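Long-range contacts in ferredoxin--NADP reductase, apicoplast (Plasmodium falciparum, PDB 3JQR), which uses FAD to pass electrons between ferredoxin and NADP(H) in the apicoplast and may serve the last step of isoprenoid precursor synthesis: residues A[15-20]-A[150-155]; A[34-39]-A[141-146]. The protein carries 1 engineered substitution. All coordinates share one frame; numbering follows the deposited sequence.

Interaction 1. Residues A[15-20]-A[150-155]; sequences PLKCKI and DIYLTG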
ATOM      1  N   PRO A  15      -4.092 -23.905  11.790  1.00 34.41           N
ATOM      2  CA  PRO A  15      -4.625 -23.614  10.467  1.00 33.30           C
ATOM      3  C   PRO A  15      -5.441 -24.776   9.919  1.00 32.46           C
ATOM      4  O   PRO A  15      -5.295 -25.908  10.378  1.00 32.63           O
ATOM      5  CB  PRO A  15      -3.366 -23.409   9.625  1.00 33.18           C
ATOM      6  CG  PRO A  15      -2.348 -24.275  10.267  1.00 32.86           C
ATOM      7  CD  PRO A  15      -2.686 -24.344  11.738  1.00 34.39           C
ATOM      8  N   LEU A  16      -6.293 -24.486   8.944  1.00 31.08           N
ATOM      9  CA  LEU A  16      -7.143 -25.497   8.342  1.00 30.76           C
ATOM     10  C   LEU A  16      -6.463 -26.062   7.101  1.00 30.77           C
ATOM     11  O   LEU A  16      -6.193 -25.339   6.143  1.00 30.22           O
ATOM     12  CB  LEU A  16      -8.506 -24.896   7.994  1.00 30.50           C
ATOM     13  CG  LEU A  16      -9.679 -25.843   7.718  1.00 32.40           C
ATOM     14  CD1 LEU A  16      -9.819 -26.139   6.226  1.00 30.21           C
ATOM     15  CD2 LEU A  16      -9.551 -27.128   8.531  1.00 29.18           C
ATOM     16  N   LYS A  17      -6.174 -27.357   7.134  1.00 31.21           N
ATOM     17  CA  LYS A  17      -5.486 -28.019   6.034  1.00 32.08           C
ATOM     18  C   LYS A  17      -6.448 -28.256   4.875  1.00 32.64           C
ATOM     19  O   LYS A  17      -7.524 -28.825   5.059  1.00 32.62           O
ATOM     20  CB  LYS A  17      -4.885 -29.341   6.515  1.00 32.07           C
ATOM     21  CG  LYS A  17      -4.029 -30.057   5.493  1.00 33.22           C
ATOM     22  CD  LYS A  17      -3.590 -31.406   6.025  1.00 35.16           C
ATOM     23  CE  LYS A  17      -2.953 -32.251   4.939  1.00 36.21           C
ATOM     24  NZ  LYS A  17      -2.856 -33.678   5.362  1.00 39.88           N
ATOM     25  N   CYS A  18      -6.054 -27.809   3.686  1.00 33.29           N
ATOM     26  CA  CYS A  18      -6.909 -27.900   2.507  1.00 34.05           C
ATOM     27  C   CYS A  18      -6.156 -28.409   1.289  1.00 35.18           C
ATOM     28  O   CYS A  18      -4.950 -28.641   1.336  1.00 35.79           O
ATOM     29  CB  CYS A  18      -7.522 -26.537   2.180  1.00 34.26           C
ATOM     30  SG  CYS A  18      -8.440 -25.787   3.533  1.00 31.34           S
ATOM     31  N   LYS A  19      -6.883 -28.559   0.190  1.00 36.19           N
ATOM     32  CA  LYS A  19      -6.325 -29.114  -1.025  1.00 37.25           C
ATOM     33  C   LYS A  19      -6.738 -28.246  -2.208  1.00 37.21           C
ATOM     34  O   LYS A  19      -7.866 -27.756  -2.265  1.00 37.26           O
ATOM     35  CB  LYS A  19      -6.831 -30.547  -1.207  1.00 37.71           C
ATOM     36  CG  LYS A  19      -5.885 -31.486  -1.940  1.00 41.49           C
ATOM     37  CD  LYS A  19      -6.067 -32.914  -1.432  1.00 45.17           C
ATOM     38  CE  LYS A  19      -5.428 -33.937  -2.357  1.00 48.56           C
ATOM     39  NZ  LYS A  19      -6.221 -34.132  -3.605  1.00 50.39           N
ATOM     40  N   ILE A  20      -5.814 -28.048  -3.139  1.00 37.66           N
ATOM     41  CA  ILE A  20      -6.098 -27.327  -4.370  1.00 37.82           C
ATOM     42  C   ILE A  20      -6.689 -28.294  -5.389  1.00 38.78           C
ATOM     43  O   ILE A  20      -6.068 -29.304  -5.721  1.00 39.15           O
ATOM     44  CB  ILE A  20      -4.816 -26.713  -4.961  1.00 37.54           C
ATOM     45  CG1 ILE A  20      -4.255 -25.637  -4.028  1.00 36.17           C
ATOM     46  CG2 ILE A  20      -5.086 -26.132  -6.341  1.00 36.41           C
ATOM     47  CD1 ILE A  20      -5.080 -24.373  -3.987  1.00 33.72           C
ATOM     48  N   ASP A 150      -1.231 -29.415  -0.926  1.00 39.64           N
ATOM     49  CA  ASP A 150      -1.809 -28.962   0.330  1.00 38.37           C
ATOM     50  C   ASP A 150      -1.694 -27.447   0.439  1.00 37.00           C
ATOM     51  O   ASP A 150      -0.751 -26.847  -0.075  1.00 36.60           O
ATOM     52  CB  ASP A 150      -1.120 -29.629   1.521  1.00 38.96           C
ATOM     53  CG  ASP A 150      -1.460 -31.104   1.640  1.00 40.78           C
ATOM     54  OD1 ASP A 150      -2.315 -31.588   0.872  1.00 42.48           O
ATOM     55  OD2 ASP A 150      -0.872 -31.779   2.511  1.00 44.20           O
ATOM     56  N   ILE A 151      -2.668 -26.836   1.104  1.00 34.78           N
ATOM     57  CA  ILE A 151      -2.652 -25.403   1.343  1.00 32.75           C
ATOM     58  C   ILE A 151      -3.319 -25.147   2.685  1.00 32.25           C
ATOM     59  O   ILE A 151      -4.324 -25.777   3.012  1.00 32.44           O
ATOM     60  CB  ILE A 151      -3.381 -24.636   0.225  1.00 32.74           C
ATOM     61  CG1 ILE A 151      -3.083 -23.139   0.320  1.00 30.00           C
ATOM     62  CG2 ILE A 151      -4.878 -24.912   0.277  1.00 32.32           C
ATOM     63  CD1 ILE A 151      -3.504 -22.356  -0.907  1.00 27.13           C
ATOM     64  N   TYR A 152      -2.757 -24.234   3.467  1.00 30.89           N
ATOM     65  CA  TYR A 152      -3.220 -24.042   4.836  1.00 29.78           C
ATOM     66  C   TYR A 152      -3.853 -22.677   5.056  1.00 29.00           C
ATOM     67  O   TYR A 152      -3.257 -21.645   4.751  1.00 28.97           O
ATOM     68  CB  TYR A 152      -2.076 -24.301   5.817  1.00 30.18           C
ATOM     69  CG  TYR A 152      -1.570 -25.722   5.743  1.00 29.68           C
ATOM     70  CD1 TYR A 152      -0.704 -26.118   4.731  1.00 29.32           C
ATOM     71  CD2 TYR A 152      -1.978 -26.675   6.667  1.00 30.72           C
ATOM     72  CE1 TYR A 152      -0.246 -27.419   4.650  1.00 32.09           C
ATOM     73  CE2 TYR A 152      -1.526 -27.983   6.597  1.00 30.98           C
ATOM     74  CZ  TYR A 152      -0.659 -28.349   5.585  1.00 33.02           C
ATOM     75  OH  TYR A 152      -0.201 -29.645   5.503  1.00 31.37           O
ATOM     76  N   LEU A 153      -5.069 -22.682   5.593  1.00 28.15           N
ATOM     77  CA  LEU A 153      -5.865 -21.467   5.682  1.00 27.96           C
ATOM     78  C   LEU A 153      -6.166 -21.030   7.110  1.00 27.54           C
ATOM     79  O   LEU A 153      -6.383 -21.854   7.997  1.00 27.32           O
ATOM     80  CB  LEU A 153      -7.178 -21.637   4.912  1.00 27.82           C
ATOM     81  CG  LEU A 153      -7.070 -21.772   3.393  1.00 26.52           C
ATOM     82  CD1 LEU A 153      -8.427 -22.084   2.783  1.00 26.62           C
ATOM     83  CD2 LEU A 153      -6.497 -20.500   2.791  1.00 29.50           C
ATOM     84  N   THR A 154      -6.176 -19.716   7.310  1.00 27.20           N
ATOM     85  CA  THR A 154      -6.601 -19.109   8.557  1.00 26.59           C
ATOM     86  C   THR A 154      -7.869 -18.316   8.262  1.00 26.25           C
ATOM     87  O   THR A 154      -8.063 -17.856   7.139  1.00 25.41           O
ATOM     88  CB  THR A 154      -5.534 -18.135   9.095  1.00 27.56           C
ATOM     89  OG1 THR A 154      -5.529 -16.940   8.301  1.00 26.74           O
ATOM     90  CG2 THR A 154      -4.153 -18.770   9.050  1.00 28.15           C
ATOM     91  N   GLY A 155      -8.736 -18.158   9.258  1.00 25.70           N
ATOM     92  CA  GLY A 155      -9.934 -17.339   9.083  1.00 25.78           C
ATOM     93  C   GLY A 155     -11.171 -17.887   9.769  1.00 26.16           C
ATOM     94  O   GLY A 155     -11.082 -18.790  10.601  1.00 25.02           O
TER

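Interaction 2. Residues A[34-39]-A[141-146]; sequences EVYHLE and FIKNLK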
ATOM      1  N   GLU A  34      -0.860 -11.218 -14.306  1.00 37.89           N
ATOM      2  CA  GLU A  34      -0.946 -12.658 -14.169  1.00 37.09           C
ATOM      3  C   GLU A  34      -1.777 -12.924 -12.923  1.00 35.80           C
ATOM      4  O   GLU A  34      -1.394 -12.532 -11.821  1.00 34.88           O
ATOM      5  CB  GLU A  34       0.448 -13.273 -14.038  1.00 37.44           C
ATOM      6  CG  GLU A  34       0.455 -14.791 -13.942  1.00 39.59           C
ATOM      7  CD  GLU A  34       1.860 -15.370 -13.970  1.00 43.36           C
ATOM      8  OE1 GLU A  34       1.993 -16.604 -14.116  1.00 46.37           O
ATOM      9  OE2 GLU A  34       2.832 -14.592 -13.850  1.00 41.94           O
ATOM     10  N   VAL A  35      -2.927 -13.565 -13.105  1.00 34.95           N
ATOM     11  CA  VAL A  35      -3.867 -13.779 -12.008  1.00 33.99           C
ATOM     12  C   VAL A  35      -4.442 -15.187 -12.043  1.00 34.52           C
ATOM     13  O   VAL A  35      -4.796 -15.696 -13.109  1.00 35.46           O
ATOM     14  CB  VAL A  35      -5.029 -12.771 -12.068  1.00 33.26           C
ATOM     15  CG1 VAL A  35      -5.849 -12.832 -10.794  1.00 30.02           C
ATOM     16  CG2 VAL A  35      -4.500 -11.365 -12.301  1.00 32.40           C
ATOM     17  N   TYR A  36      -4.541 -15.814 -10.877  1.00 33.56           N
ATOM     18  CA  TYR A  36      -5.037 -17.180 -10.802  1.00 33.53           C
ATOM     19  C   TYR A  36      -6.279 -17.318  -9.934  1.00 32.56           C
ATOM     20  O   TYR A  36      -6.344 -16.802  -8.817  1.00 32.10           O
ATOM     21  CB  TYR A  36      -3.954 -18.133 -10.288  1.00 33.85           C
ATOM     22  CG  TYR A  36      -2.800 -18.326 -11.242  1.00 36.17           C
ATOM     23  CD1 TYR A  36      -1.562 -17.758 -10.980  1.00 36.30           C
ATOM     24  CD2 TYR A  36      -2.947 -19.075 -12.403  1.00 38.05           C
ATOM     25  CE1 TYR A  36      -0.501 -17.929 -11.842  1.00 38.51           C
ATOM     26  CE2 TYR A  36      -1.887 -19.252 -13.277  1.00 40.08           C
ATOM     27  CZ  TYR A  36      -0.666 -18.675 -12.990  1.00 41.00           C
ATOM     28  OH  TYR A  36       0.397 -18.838 -13.847  1.00 41.41           O
ATOM     29  N   HIS A  37      -7.262 -18.023 -10.475  1.00 31.52           N
ATOM     30  CA  HIS A  37      -8.380 -18.501  -9.695  1.00 31.12           C
ATOM     31  C   HIS A  37      -7.966 -19.826  -9.066  1.00 30.58           C
ATOM     32  O   HIS A  37      -7.432 -20.706  -9.746  1.00 29.41           O
ATOM     33  CB  HIS A  37      -9.596 -18.704 -10.595  1.00 31.37           C
ATOM     34  CG  HIS A  37     -10.784 -19.272  -9.887  1.00 31.15           C
ATOM     35  ND1 HIS A  37     -11.535 -18.541  -8.992  1.00 33.69           N
ATOM     36  CD2 HIS A  37     -11.354 -20.498  -9.945  1.00 31.15           C
ATOM     37  CE1 HIS A  37     -12.515 -19.294  -8.526  1.00 32.42           C
ATOM     38  NE2 HIS A  37     -12.429 -20.486  -9.088  1.00 33.30           N
ATOM     39  N   LEU A  38      -8.191 -19.961  -7.763  1.00 29.96           N
ATOM     40  CA  LEU A  38      -7.862 -21.194  -7.065  1.00 30.31           C
ATOM     41  C   LEU A  38      -9.121 -21.850  -6.520  1.00 30.65           C
ATOM     42  O   LEU A  38      -9.902 -21.219  -5.805  1.00 29.96           O
ATOM     43  CB  LEU A  38      -6.879 -20.927  -5.923  1.00 30.29           C
ATOM     44  CG  LEU A  38      -5.513 -20.361  -6.312  1.00 31.52           C
ATOM     45  CD1 LEU A  38      -4.649 -20.166  -5.075  1.00 33.45           C
ATOM     46  CD2 LEU A  38      -4.820 -21.271  -7.313  1.00 31.74           C
ATOM     47  N   GLU A  39      -9.316 -23.117  -6.864  1.00 31.13           N
ATOM     48  CA  GLU A  39     -10.442 -23.888  -6.360  1.00 32.36           C
ATOM     49  C   GLU A  39      -9.971 -24.701  -5.160  1.00 31.87           C
ATOM     50  O   GLU A  39      -9.218 -25.663  -5.311  1.00 31.61           O
ATOM     51  CB  GLU A  39     -10.959 -24.823  -7.453  1.00 33.59           C
ATOM     52  CG  GLU A  39     -11.170 -24.142  -8.803  1.00 36.61           C
ATOM     53  CD  GLU A  39     -12.630 -24.102  -9.230  1.00 41.45           C
ATOM     54  OE1 GLU A  39     -13.146 -25.149  -9.686  1.00 41.42           O
ATOM     55  OE2 GLU A  39     -13.258 -23.026  -9.127  1.00 40.43           O
ATOM     56  N   PHE A 141       4.971 -18.441  -4.041  1.00 32.57           N
ATOM     57  CA  PHE A 141       4.418 -19.700  -3.557  1.00 33.61           C
ATOM     58  C   PHE A 141       3.193 -20.121  -4.369  1.00 34.71           C
ATOM     59  O   PHE A 141       3.063 -21.282  -4.756  1.00 35.06           O
ATOM     60  CB  PHE A 141       4.079 -19.587  -2.069  1.00 33.52           C
ATOM     61  CG  PHE A 141       3.183 -20.682  -1.559  1.00 33.97           C
ATOM     62  CD1 PHE A 141       3.675 -21.960  -1.347  1.00 33.27           C
ATOM     63  CD2 PHE A 141       1.853 -20.426  -1.272  1.00 34.62           C
ATOM     64  CE1 PHE A 141       2.851 -22.963  -0.871  1.00 33.81           C
ATOM     65  CE2 PHE A 141       1.025 -21.423  -0.795  1.00 33.86           C
ATOM     66  CZ  PHE A 141       1.524 -22.693  -0.593  1.00 33.90           C
ATOM     67  N   ILE A 142       2.301 -19.173  -4.636  1.00 35.48           N
ATOM     68  CA  ILE A 142       1.125 -19.447  -5.452  1.00 36.08           C
ATOM     69  C   ILE A 142       1.527 -19.819  -6.879  1.00 37.71           C
ATOM     70  O   ILE A 142       0.945 -20.718  -7.486  1.00 38.00           O
ATOM     71  CB  ILE A 142       0.167 -18.241  -5.484  1.00 35.68           C
ATOM     72  CG1 ILE A 142      -0.263 -17.866  -4.062  1.00 33.93           C
ATOM     73  CG2 ILE A 142      -1.039 -18.536  -6.364  1.00 36.09           C
ATOM     74  CD1 ILE A 142      -0.799 -19.026  -3.255  1.00 33.05           C
ATOM     75  N   LYS A 143       2.535 -19.128  -7.398  1.00 39.64           N
ATOM     76  CA  LYS A 143       3.023 -19.349  -8.757  1.00 41.65           C
ATOM     77  C   LYS A 143       3.437 -20.804  -8.983  1.00 42.93           C
ATOM     78  O   LYS A 143       3.220 -21.361 -10.060  1.00 43.12           O
ATOM     79  CB  LYS A 143       4.214 -18.425  -9.029  1.00 41.55           C
ATOM     80  CG  LYS A 143       4.160 -17.680 -10.351  1.00 43.13           C
ATOM     81  CD  LYS A 143       4.590 -18.538 -11.525  1.00 43.96           C
ATOM     82  CE  LYS A 143       4.745 -17.679 -12.772  1.00 45.52           C
ATOM     83  NZ  LYS A 143       4.722 -18.483 -14.025  1.00 46.22           N
ATOM     84  N   ASN A 144       4.031 -21.415  -7.964  1.00 44.32           N
ATOM     85  CA  ASN A 144       4.554 -22.775  -8.090  1.00 45.51           C
ATOM     86  C   ASN A 144       3.634 -23.847  -7.524  1.00 45.57           C
ATOM     87  O   ASN A 144       3.983 -25.026  -7.487  1.00 46.08           O
ATOM     88  CB  ASN A 144       5.926 -22.875  -7.435  1.00 45.77           C
ATOM     89  CG  ASN A 144       6.969 -22.071  -8.165  1.00 46.97           C
ATOM     90  OD1 ASN A 144       6.958 -21.983  -9.395  1.00 47.04           O
ATOM     91  ND2 ASN A 144       7.885 -21.473  -7.414  1.00 48.50           N
ATOM     92  N   LEU A 145       2.456 -23.427  -7.087  1.00 45.97           N
ATOM     93  CA  LEU A 145       1.461 -24.346  -6.578  1.00 46.10           C
ATOM     94  C   LEU A 145       0.908 -25.181  -7.727  1.00 46.52           C
ATOM     95  O   LEU A 145       0.740 -24.683  -8.840  1.00 46.45           O
ATOM     96  CB  LEU A 145       0.339 -23.547  -5.928  1.00 45.86           C
ATOM     97  CG  LEU A 145      -0.411 -24.173  -4.757  1.00 45.54           C
ATOM     98  CD1 LEU A 145       0.571 -24.568  -3.668  1.00 45.17           C
ATOM     99  CD2 LEU A 145      -1.419 -23.161  -4.224  1.00 45.50           C
ATOM    100  N   LYS A 146       0.639 -26.453  -7.461  1.00 46.95           N
ATOM    101  CA  LYS A 146       0.057 -27.338  -8.462  1.00 47.36           C
ATOM    102  C   LYS A 146      -1.234 -27.897  -7.901  1.00 47.01           C
ATOM    103  O   LYS A 146      -1.457 -27.840  -6.690  1.00 46.64           O
ATOM    104  CB  LYS A 146       1.024 -28.471  -8.802  1.00 47.89           C
ATOM    105  CG  LYS A 146       2.268 -27.993  -9.530  1.00 50.16           C
ATOM    106  CD  LYS A 146       3.278 -29.121  -9.712  1.00 52.66           C
ATOM    107  CE  LYS A 146       4.499 -28.601 -10.459  1.00 53.09           C
ATOM    108  NZ  LYS A 146       5.466 -29.686 -10.773  1.00 53.13           N
TER

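Interaction 1. Residues A[15-20]-A[150-155]
Lys17 runs fully extended beside the ring of Tyr152, the two side chains pointing the same way. Lys17 sets out with CG opposite its backbone N (chi1 -174°), which starts the chain along the ring. Its CB lies 3.6 Å from Tyr152 CE2, and CG comes closest to the ring, 3.4 Å from Tyr152 CE2, approaching obliquely. CD passes the phenol oxygen, Tyr152 OH, at 3.9 Å. CE reaches the carboxylate of Asp150, 3.2 Å from OD2, while Lys17 NZ stands 4.0 Å from Asp150 OD2, a long salt bridge. Tyr152 also stacks on Tyr60.

The backbones form neighbouring antiparallel strands of the FAD-binding beta-barrel domain of the ferredoxin–NADP reductase family. Leu16 with Leu153 and Cys18 with Ile151 are the hydrogen-bonded pairs; Leu16 N meets Leu153 O at 2.8 Å, and Ile151 N in turn bonds Cys18 O.

On the sheet face opposite Lys17 and Tyr152, Cys18 CB packs 3.6 Å from Ile151 CG2, and its SG touches Leu153 CD1. Ile40 of strand 35-41 and Ile56 of strand 53-56 continue this apolar layer around Ile151.

Interaction 2. Residues A[34-39]-A[141-146]
Glu34 and Lys143 supply the ionic part of the contact: Glu34 OE1 forms a salt bridge of 3.3 Å with Lys143 NZ, and Lys143 CE lies about as near, 3.2 Å from Glu34 OE1. The side chains cross at about a right angle. The extended side chain of Glu34 reaches out toward the helix, whereas Lys143 bends at chi2 (-80°), which turns a chain rooted on the flank of the helix toward the carboxylate.

One hydrogen bond within 34-39 supports that ion pair. Tyr36 OH donates to Glu34 OE1 at 2.8 Å, and OE1 accepts on its anti lone pair, the one directed away from the other carboxylate oxygen, so OE1 is held by both the phenol and the lysine. The other oxygen, OE2, has a weak, long ion pair with Lys122, an FAD-binding residue.

The apolar part lies farther along the strand. Leu38 CD1 meets Ile142 CG2 at 4.2 Å, the two side chains crossing at a slant, and Leu145 CD2 more loosely at 4.5 Å. Ile118 of strand 114-119, another FAD-binding position, touches both Leu38 and Ile142. The contact thus sets the C-terminal end of helix 137-143, which begins with FAD-binding residues, against the barrel sheet of the flavin domain. Lys23 adds to this join, its NZ hydrogen-bonding the carbonyl oxygens of Ile142 and Leu145.

With a cation and a phenol donor both at OE1, the carboxylate of Glu34 is probably kept ionised and its rotation restrained, while the contacts of Leu38 with Ile142 and Leu145 are buried and apolar.

In the fold
From the N terminus, strand 16-25 comes first and leads into strand 35-41, its neighbour in the antiparallel sheet. The chain then passes through strands 53-56, 101-104 and 114-119 before helix 137-143, where interaction 2 closes a loop back to 34-39. A short connection follows, and strand 150-157 returns to pair with 15-20, so interaction 1 closes the longer loop with interaction 2 nested inside it. Interaction 1 joins strands within the sheet; interaction 2 sets the helix against it. They meet chiefly at Leu145, whose CD2 packs 3.8 Å from Ile20 CG1 and 4.0 Å from Ile151 CD1. All four segments belong to the FAD-binding domain.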